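Local coordinates for peptidoglycan synthetase penicillin-binding protein 3 (Bifidobacterium adolescentis, PDB 4YE5) that probably binds penicillin and, as a member of the transpeptidase family, is thought to cross-link peptidoglycan during cell-wall synthesis, at residues E177-Q191 with T202-V215. Residues are numbered along the deposited sequence; the frame is centred on the assembly and turned at random.
Sequences ENKTLTGRDGYQVYQ and TMTESKDAVNGSDV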
ATOM      1  N   GLU A 177      -7.370  -2.028   5.591  1.00 22.53           N
ATOM      2  CA  GLU A 177      -7.240  -2.354   7.010  1.00 23.21           C
ATOM      3  C   GLU A 177      -8.444  -1.855   7.813  1.00 27.38           C
ATOM      4  O   GLU A 177      -8.359  -1.702   9.026  1.00 24.25           O
ATOM      5  CB  GLU A 177      -5.966  -1.719   7.561  1.00 22.50           C
ATOM      6  CG  GLU A 177      -4.698  -2.345   6.952  1.00 23.31           C
ATOM      7  CD  GLU A 177      -4.656  -3.817   7.223  1.00 31.44           C
ATOM      8  OE1 GLU A 177      -4.655  -4.188   8.421  1.00 37.60           O
ATOM      9  OE2 GLU A 177      -4.688  -4.599   6.247  1.00 35.33           O
ATOM     10  N   ASN A 178      -9.554  -1.607   7.131  1.00 25.43           N
ATOM     11  CA  ASN A 178     -10.710  -0.968   7.758  1.00 30.57           C
ATOM     12  C   ASN A 178     -11.249  -1.744   8.953  1.00 30.50           C
ATOM     13  O   ASN A 178     -11.578  -1.152   9.976  1.00 28.77           O
ATOM     14  CB  ASN A 178     -11.821  -0.711   6.734  1.00 21.74           C
ATOM     15  CG  ASN A 178     -12.898   0.245   7.262  1.00 31.48           C
ATOM     16  OD1 ASN A 178     -12.606   1.372   7.666  1.00 28.45           O
ATOM     17  ND2 ASN A 178     -14.149  -0.206   7.246  1.00 31.84           N
ATOM     18  N   LYS A 179     -11.331  -3.063   8.824  1.00 27.96           N
ATOM     19  CA  LYS A 179     -11.890  -3.890   9.890  1.00 35.91           C
ATOM     20  C   LYS A 179     -11.079  -3.695  11.164  1.00 37.83           C
ATOM     21  O   LYS A 179     -11.630  -3.350  12.215  1.00 28.98           O
ATOM     22  CB  LYS A 179     -11.928  -5.365   9.486  1.00 33.17           C
ATOM     23  CG  LYS A 179     -12.739  -6.259  10.448  1.00 38.11           C
ATOM     24  CD  LYS A 179     -12.997  -7.627   9.805  1.00 43.31           C
ATOM     25  CE  LYS A 179     -13.415  -8.686  10.822  1.00 51.41           C
ATOM     26  NZ  LYS A 179     -14.690  -8.344  11.505  1.00 57.86           N
ATOM     27  N   THR A 180      -9.768  -3.883  11.042  1.00 30.15           N
ATOM     28  CA  THR A 180      -8.825  -3.680  12.135  1.00 30.77           C
ATOM     29  C   THR A 180      -8.892  -2.265  12.701  1.00 32.24           C
ATOM     30  O   THR A 180      -8.966  -2.082  13.922  1.00 31.40           O
ATOM     31  CB  THR A 180      -7.367  -3.975  11.654  1.00 41.01           C
ATOM     32  OG1 THR A 180      -7.275  -5.339  11.240  1.00 45.97           O
ATOM     33  CG2 THR A 180      -6.368  -3.750  12.757  1.00 44.26           C
ATOM     34  N   LEU A 181      -8.858  -1.263  11.821  1.00 24.16           N
ATOM     35  CA  LEU A 181      -8.879   0.147  12.255  1.00 20.97           C
ATOM     36  C   LEU A 181     -10.210   0.625  12.886  1.00 23.38           C
ATOM     37  O   LEU A 181     -10.218   1.540  13.705  1.00 28.88           O
ATOM     38  CB  LEU A 181      -8.525   1.064  11.077  1.00 22.49           C
ATOM     39  CG  LEU A 181      -7.101   0.927  10.501  1.00 24.22           C
ATOM     40  CD1 LEU A 181      -7.003   1.601   9.119  1.00 23.87           C
ATOM     41  CD2 LEU A 181      -6.091   1.527  11.491  1.00 19.88           C
ATOM     42  N   THR A 182     -11.326   0.042  12.468  1.00 24.59           N
ATOM     43  CA  THR A 182     -12.645   0.524  12.903  1.00 31.99           C
ATOM     44  C   THR A 182     -12.981   0.145  14.348  1.00 31.27           C
ATOM     45  O   THR A 182     -13.545   0.946  15.091  1.00 33.25           O
ATOM     46  CB  THR A 182     -13.769   0.025  11.964  1.00 33.57           C
ATOM     47  OG1 THR A 182     -13.638   0.675  10.700  1.00 32.89           O
ATOM     48  CG2 THR A 182     -15.172   0.348  12.537  1.00 35.25           C
ATOM     49  N   GLY A 183     -12.621  -1.070  14.744  1.00 30.36           N
ATOM     50  CA  GLY A 183     -13.006  -1.579  16.054  1.00 31.69           C
ATOM     51  C   GLY A 183     -14.471  -1.985  16.051  1.00 35.71           C
ATOM     52  O   GLY A 183     -15.040  -2.277  14.995  1.00 29.64           O
ATOM     53  N   ARG A 184     -15.096  -2.006  17.227  1.00 34.30           N
ATOM     54  CA  ARG A 184     -16.493  -2.427  17.321  1.00 32.76           C
ATOM     55  C   ARG A 184     -17.257  -1.510  18.265  1.00 31.26           C
ATOM     56  O   ARG A 184     -16.875  -1.351  19.417  1.00 24.34           O
ATOM     57  CB  ARG A 184     -16.586  -3.877  17.821  1.00 37.36           C
ATOM     58  CG  ARG A 184     -16.014  -4.921  16.845  1.00 46.47           C
ATOM     59  CD  ARG A 184     -16.190  -6.351  17.362  1.00 48.40           C
ATOM     60  NE  ARG A 184     -15.417  -6.618  18.575  1.00 51.31           N
ATOM     61  CZ  ARG A 184     -14.126  -6.946  18.578  1.00 58.83           C
ATOM     62  NH1 ARG A 184     -13.495  -7.180  19.721  1.00 60.55           N
ATOM     63  NH2 ARG A 184     -13.460  -7.035  17.431  1.00 53.88           N
ATOM     64  N   ASP A 185     -18.317  -0.904  17.754  1.00 29.82           N
ATOM     65  CA  ASP A 185     -19.157  -0.012  18.532  1.00 30.87           C
ATOM     66  C   ASP A 185     -19.718  -0.722  19.770  1.00 34.40           C
ATOM     67  O   ASP A 185     -19.903  -1.942  19.782  1.00 31.06           O
ATOM     68  CB  ASP A 185     -20.308   0.503  17.665  1.00 30.45           C
ATOM     69  CG  ASP A 185     -19.851   1.520  16.625  1.00 36.36           C
ATOM     70  OD1 ASP A 185     -18.641   1.789  16.558  1.00 32.71           O
ATOM     71  OD2 ASP A 185     -20.701   2.054  15.881  1.00 42.69           O
ATOM     72  N   GLY A 186     -19.959   0.046  20.822  1.00 34.44           N
ATOM     73  CA  GLY A 186     -20.685  -0.471  21.972  1.00 30.27           C
ATOM     74  C   GLY A 186     -22.045   0.183  22.015  1.00 35.78           C
ATOM     75  O   GLY A 186     -22.438   0.851  21.049  1.00 27.18           O
ATOM     76  N   TYR A 187     -22.771   0.011  23.126  1.00 29.21           N
ATOM     77  CA  TYR A 187     -24.063   0.662  23.244  1.00 25.37           C
ATOM     78  C   TYR A 187     -24.549   0.733  24.703  1.00 25.49           C
ATOM     79  O   TYR A 187     -23.996   0.067  25.584  1.00 25.75           O
ATOM     80  CB  TYR A 187     -25.097  -0.068  22.384  1.00 33.31           C
ATOM     81  CG  TYR A 187     -25.252  -1.530  22.768  1.00 38.93           C
ATOM     82  CD1 TYR A 187     -26.017  -1.903  23.867  1.00 38.84           C
ATOM     83  CD2 TYR A 187     -24.612  -2.530  22.043  1.00 41.93           C
ATOM     84  CE1 TYR A 187     -26.153  -3.230  24.231  1.00 45.14           C
ATOM     85  CE2 TYR A 187     -24.745  -3.865  22.393  1.00 40.77           C
ATOM     86  CZ  TYR A 187     -25.514  -4.208  23.486  1.00 47.87           C
ATOM     87  OH  TYR A 187     -25.643  -5.527  23.842  1.00 46.26           O
ATOM     88  N   GLN A 188     -25.572   1.551  24.934  1.00 27.29           N
ATOM     89  CA  GLN A 188     -26.272   1.630  26.223  1.00 28.43           C
ATOM     90  C   GLN A 188     -27.755   1.614  25.930  1.00 31.44           C
ATOM     91  O   GLN A 188     -28.215   2.267  24.995  1.00 32.79           O
ATOM     92  CB  GLN A 188     -25.942   2.932  26.958  1.00 24.80           C
ATOM     93  CG  GLN A 188     -24.509   3.009  27.494  1.00 27.97           C
ATOM     94  CD  GLN A 188     -24.087   4.434  27.809  1.00 27.57           C
ATOM     95  OE1 GLN A 188     -24.762   5.383  27.435  1.00 24.93           O
ATOM     96  NE2 GLN A 188     -22.957   4.583  28.484  1.00 28.25           N
ATOM     97  N   VAL A 189     -28.516   0.886  26.739  1.00 28.55           N
ATOM     98  CA  VAL A 189     -29.957   0.874  26.576  1.00 29.93           C
ATOM     99  C   VAL A 189     -30.602   1.480  27.813  1.00 31.35           C
ATOM    100  O   VAL A 189     -30.269   1.104  28.931  1.00 28.90           O
ATOM    101  CB  VAL A 189     -30.459  -0.556  26.346  1.00 35.75           C
ATOM    102  CG1 VAL A 189     -31.956  -0.568  26.142  1.00 35.45           C
ATOM    103  CG2 VAL A 189     -29.743  -1.169  25.138  1.00 32.85           C
ATOM    104  N   TYR A 190     -31.506   2.435  27.618  1.00 27.80           N
ATOM    105  CA  TYR A 190     -32.139   3.125  28.742  1.00 26.33           C
ATOM    106  C   TYR A 190     -33.634   2.866  28.763  1.00 33.94           C
ATOM    107  O   TYR A 190     -34.257   2.860  27.718  1.00 33.49           O
ATOM    108  CB  TYR A 190     -31.913   4.628  28.612  1.00 26.01           C
ATOM    109  CG  TYR A 190     -30.478   5.016  28.797  1.00 26.07           C
ATOM    110  CD1 TYR A 190     -29.969   5.257  30.071  1.00 25.14           C
ATOM    111  CD2 TYR A 190     -29.619   5.135  27.701  1.00 26.23           C
ATOM    112  CE1 TYR A 190     -28.640   5.600  30.249  1.00 27.63           C
ATOM    113  CE2 TYR A 190     -28.294   5.495  27.874  1.00 24.29           C
ATOM    114  CZ  TYR A 190     -27.816   5.714  29.150  1.00 24.09           C
ATOM    115  OH  TYR A 190     -26.504   6.049  29.324  1.00 24.94           O
ATOM    116  N   GLN A 191     -34.217   2.671  29.944  1.00 27.13           N
ATOM    117  CA  GLN A 191     -35.668   2.649  30.023  1.00 31.61           C
ATOM    118  C   GLN A 191     -36.120   4.078  30.266  1.00 37.01           C
ATOM    119  O   GLN A 191     -35.913   4.618  31.346  1.00 42.88           O
ATOM    120  CB  GLN A 191     -36.153   1.746  31.155  1.00 36.62           C
ATOM    121  CG  GLN A 191     -35.544   0.360  31.159  1.00 44.16           C
ATOM    122  CD  GLN A 191     -35.838  -0.438  29.899  1.00 55.22           C
ATOM    123  OE1 GLN A 191     -34.928  -1.007  29.282  1.00 60.29           O
ATOM    124  NE2 GLN A 191     -37.111  -0.504  29.522  1.00 51.29           N
ATOM    125  N   THR A 202     -33.336   4.637  33.834  1.00 25.63           N
ATOM    126  CA  THR A 202     -32.459   3.527  34.219  1.00 26.00           C
ATOM    127  C   THR A 202     -31.740   2.892  33.021  1.00 26.18           C
ATOM    128  O   THR A 202     -32.372   2.501  32.043  1.00 31.16           O
ATOM    129  CB  THR A 202     -33.239   2.428  34.941  1.00 26.77           C
ATOM    130  OG1 THR A 202     -33.899   2.984  36.096  1.00 26.59           O
ATOM    131  CG2 THR A 202     -32.286   1.281  35.358  1.00 27.28           C
HETATM  132  N   MSE A 203     -30.419   2.786  33.110  1.00 26.98           N
HETATM  133  CA  MSE A 203     -29.661   2.058  32.092  1.00 29.23           C
HETATM  134  C   MSE A 203     -29.716   0.549  32.376  1.00 32.97           C
HETATM  135  O   MSE A 203     -29.134   0.084  33.354  1.00 32.91           O
HETATM  136  CB  MSE A 203     -28.211   2.541  32.063  1.00 25.66           C
HETATM  137  CG  MSE A 203     -27.452   2.031  30.844  1.00 38.69           C
HETATM  138 SE   MSE A 203     -25.529   2.388  30.923  0.61 34.32          SE
HETATM  139  CE  MSE A 203     -25.505   4.167  31.690  1.00 41.62           C
ATOM    140  N   THR A 204     -30.409  -0.218  31.540  1.00 27.71           N
ATOM    141  CA  THR A 204     -30.598  -1.644  31.847  1.00 34.87           C
ATOM    142  C   THR A 204     -29.593  -2.575  31.196  1.00 43.93           C
ATOM    143  O   THR A 204     -29.451  -3.730  31.597  1.00 38.50           O
ATOM    144  CB  THR A 204     -31.989  -2.118  31.476  1.00 40.10           C
ATOM    145  OG1 THR A 204     -32.265  -1.724  30.127  1.00 42.16           O
ATOM    146  CG2 THR A 204     -33.004  -1.498  32.423  1.00 39.52           C
ATOM    147  N   GLU A 205     -28.899  -2.086  30.178  1.00 41.32           N
ATOM    148  CA  GLU A 205     -27.785  -2.851  29.647  1.00 42.56           C
ATOM    149  C   GLU A 205     -26.796  -1.954  28.935  1.00 42.35           C
ATOM    150  O   GLU A 205     -27.132  -0.852  28.472  1.00 27.21           O
ATOM    151  CB  GLU A 205     -28.249  -4.010  28.748  1.00 46.96           C
ATOM    152  CG  GLU A 205     -29.104  -3.616  27.565  1.00 54.94           C
ATOM    153  CD  GLU A 205     -29.519  -4.810  26.698  1.00 62.36           C
ATOM    154  OE1 GLU A 205     -30.738  -5.097  26.638  1.00 64.98           O
ATOM    155  OE2 GLU A 205     -28.638  -5.450  26.073  1.00 55.74           O
ATOM    156  N   SER A 206     -25.558  -2.413  28.891  1.00 35.97           N
ATOM    157  CA  SER A 206     -24.552  -1.699  28.151  1.00 37.85           C
ATOM    158  C   SER A 206     -23.513  -2.690  27.677  1.00 40.28           C
ATOM    159  O   SER A 206     -23.351  -3.769  28.252  1.00 33.80           O
ATOM    160  CB  SER A 206     -23.911  -0.594  28.994  1.00 41.74           C
ATOM    161  OG  SER A 206     -23.040  -1.129  29.973  1.00 45.29           O
ATOM    162  N   LYS A 207     -22.831  -2.309  26.609  1.00 35.30           N
ATOM    163  CA  LYS A 207     -21.741  -3.085  26.056  1.00 32.67           C
ATOM    164  C   LYS A 207     -20.682  -2.065  25.665  1.00 30.25           C
ATOM    165  O   LYS A 207     -20.978  -1.125  24.943  1.00 25.72           O
ATOM    166  CB  LYS A 207     -22.220  -3.858  24.827  1.00 34.51           C
ATOM    167  CG  LYS A 207     -21.122  -4.680  24.138  1.00 44.74           C
ATOM    168  CD  LYS A 207     -21.672  -5.359  22.907  1.00 52.20           C
ATOM    169  CE  LYS A 207     -20.594  -6.097  22.134  1.00 57.47           C
ATOM    170  NZ  LYS A 207     -21.186  -6.774  20.949  1.00 58.67           N
ATOM    171  N   ASP A 208     -19.469  -2.233  26.182  1.00 35.63           N
ATOM    172  CA  ASP A 208     -18.374  -1.311  25.901  1.00 40.83           C
ATOM    173  C   ASP A 208     -17.957  -1.367  24.447  1.00 35.89           C
ATOM    174  O   ASP A 208     -17.963  -2.435  23.836  1.00 34.56           O
ATOM    175  CB  ASP A 208     -17.153  -1.658  26.748  1.00 44.18           C
ATOM    176  CG  ASP A 208     -17.388  -1.439  28.218  1.00 51.41           C
ATOM    177  OD1 ASP A 208     -18.141  -0.503  28.555  1.00 54.10           O
ATOM    178  OD2 ASP A 208     -16.819  -2.200  29.027  1.00 54.52           O
ATOM    179  N   ALA A 209     -17.577  -0.216  23.902  1.00 29.73           N
ATOM    180  CA  ALA A 209     -16.916  -0.177  22.597  1.00 28.66           C
ATOM    181  C   ALA A 209     -15.549  -0.827  22.711  1.00 31.96           C
ATOM    182  O   ALA A 209     -14.924  -0.787  23.770  1.00 33.46           O
ATOM    183  CB  ALA A 209     -16.766   1.281  22.122  1.00 27.09           C
ATOM    184  N   VAL A 210     -15.081  -1.426  21.619  1.00 35.23           N
ATOM    185  CA  VAL A 210     -13.690  -1.835  21.514  1.00 33.50           C
ATOM    186  C   VAL A 210     -13.099  -0.926  20.442  1.00 29.16           C
ATOM    187  O   VAL A 210     -13.536  -0.953  19.291  1.00 26.67           O
ATOM    188  CB  VAL A 210     -13.550  -3.313  21.105  1.00 39.45           C
ATOM    189  CG1 VAL A 210     -12.077  -3.674  20.910  1.00 41.80           C
ATOM    190  CG2 VAL A 210     -14.178  -4.213  22.158  1.00 43.84           C
ATOM    191  N   ASN A 211     -12.151  -0.083  20.825  1.00 26.09           N
ATOM    192  CA  ASN A 211     -11.639   0.917  19.895  1.00 31.24           C
ATOM    193  C   ASN A 211     -10.789   0.221  18.846  1.00 28.94           C
ATOM    194  O   ASN A 211     -10.360  -0.912  19.063  1.00 27.76           O
ATOM    195  CB  ASN A 211     -10.841   1.985  20.629  1.00 29.96           C
ATOM    196  CG  ASN A 211     -11.727   2.886  21.442  1.00 35.26           C
ATOM    197  OD1 ASN A 211     -12.882   3.127  21.071  1.00 28.08           O
ATOM    198  ND2 ASN A 211     -11.203   3.394  22.552  1.00 39.01           N
ATOM    199  N   GLY A 212     -10.582   0.864  17.705  1.00 31.99           N
ATOM    200  CA  GLY A 212      -9.824   0.228  16.635  1.00 28.13           C
ATOM    201  C   GLY A 212      -8.406  -0.067  17.064  1.00 27.43           C
ATOM    202  O   GLY A 212      -7.873   0.589  17.957  1.00 29.39           O
ATOM    203  N   SER A 213      -7.782  -1.047  16.421  1.00 27.07           N
ATOM    204  CA  SER A 213      -6.377  -1.325  16.670  1.00 31.80           C
ATOM    205  C   SER A 213      -5.508  -0.457  15.753  1.00 31.74           C
ATOM    206  O   SER A 213      -5.999   0.076  14.764  1.00 26.02           O
ATOM    207  CB  SER A 213      -6.087  -2.808  16.447  1.00 26.47           C
ATOM    208  OG  SER A 213      -6.623  -3.581  17.508  1.00 31.80           O
ATOM    209  N   ASP A 214      -4.237  -0.289  16.098  1.00 30.38           N
ATOM    210  CA  ASP A 214      -3.324   0.495  15.268  1.00 27.18           C
ATOM    211  C   ASP A 214      -2.588  -0.418  14.293  1.00 28.49           C
ATOM    212  O   ASP A 214      -2.314  -1.574  14.602  1.00 28.46           O
ATOM    213  CB  ASP A 214      -2.306   1.245  16.120  1.00 26.68           C
ATOM    214  CG  ASP A 214      -2.965   2.125  17.185  1.00 33.44           C
ATOM    215  OD1 ASP A 214      -3.986   2.792  16.898  1.00 28.58           O
ATOM    216  OD2 ASP A 214      -2.435   2.154  18.308  1.00 39.30           O
ATOM    217  N   VAL A 215      -2.260   0.123  13.127  1.00 23.75           N
ATOM    218  CA  VAL A 215      -1.623  -0.638  12.066  1.00 21.83           C
ATOM    219  C   VAL A 215      -0.251  -0.041  11.780  1.00 22.47           C
ATOM    220  O   VAL A 215      -0.123   1.169  11.539  1.00 21.87           O
ATOM    221  CB  VAL A 215      -2.485  -0.593  10.780  1.00 26.45           C
ATOM    222  CG1 VAL A 215      -1.701  -1.118   9.585  1.00 24.33           C
ATOM    223  CG2 VAL A 215      -3.776  -1.384  10.973  1.00 23.35           C
TER
HETATM  224  O   HOH W   1     -18.170  -3.579  21.431  1.00 38.44           O
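K207 lays its CB over one face of the Y187 ring, offset toward the rim and 3.7 Å from the centroid, a CH-pi contact; K207 CD also comes within 3.5 Å of Y187 CE2, so lysine's extended methylene chain suits the place. E205 OE2 lies near the ring plane at its edge. Y187 reaches across because its CG sits between backbone N and carbonyl carbon (chi1 59°). On the hairpin's other side, selenomethionine M203 sets CG over a face of the Y190 ring, 4.2 Å from the centroid, with SE oblique to it and 3.6 Å from Q188 CG. Y190 OH donates to Q188 OE1 from above the amide plane, fixing the phenol against that side chain on the same face. Y187-K207 and V189-E205 are antiparallel hydrogen-bonded pairs; a beta bulge follows V189, and T204 OG1 donates to an in-plane lone pair of Q191 OE1 (2.9 Å). At G183, G186 and G212 a CB would strike the opposing backbone, and G183 has positive phi. R184 and V210 exchange two backbone hydrogen bonds; S213 N donates one to T180 O. Strand 186-191 lies between 202-207 and 23-28; helix 178-182 packs L181 on V215 of strand 214-217, and T180 and V215 touch strand 430-434.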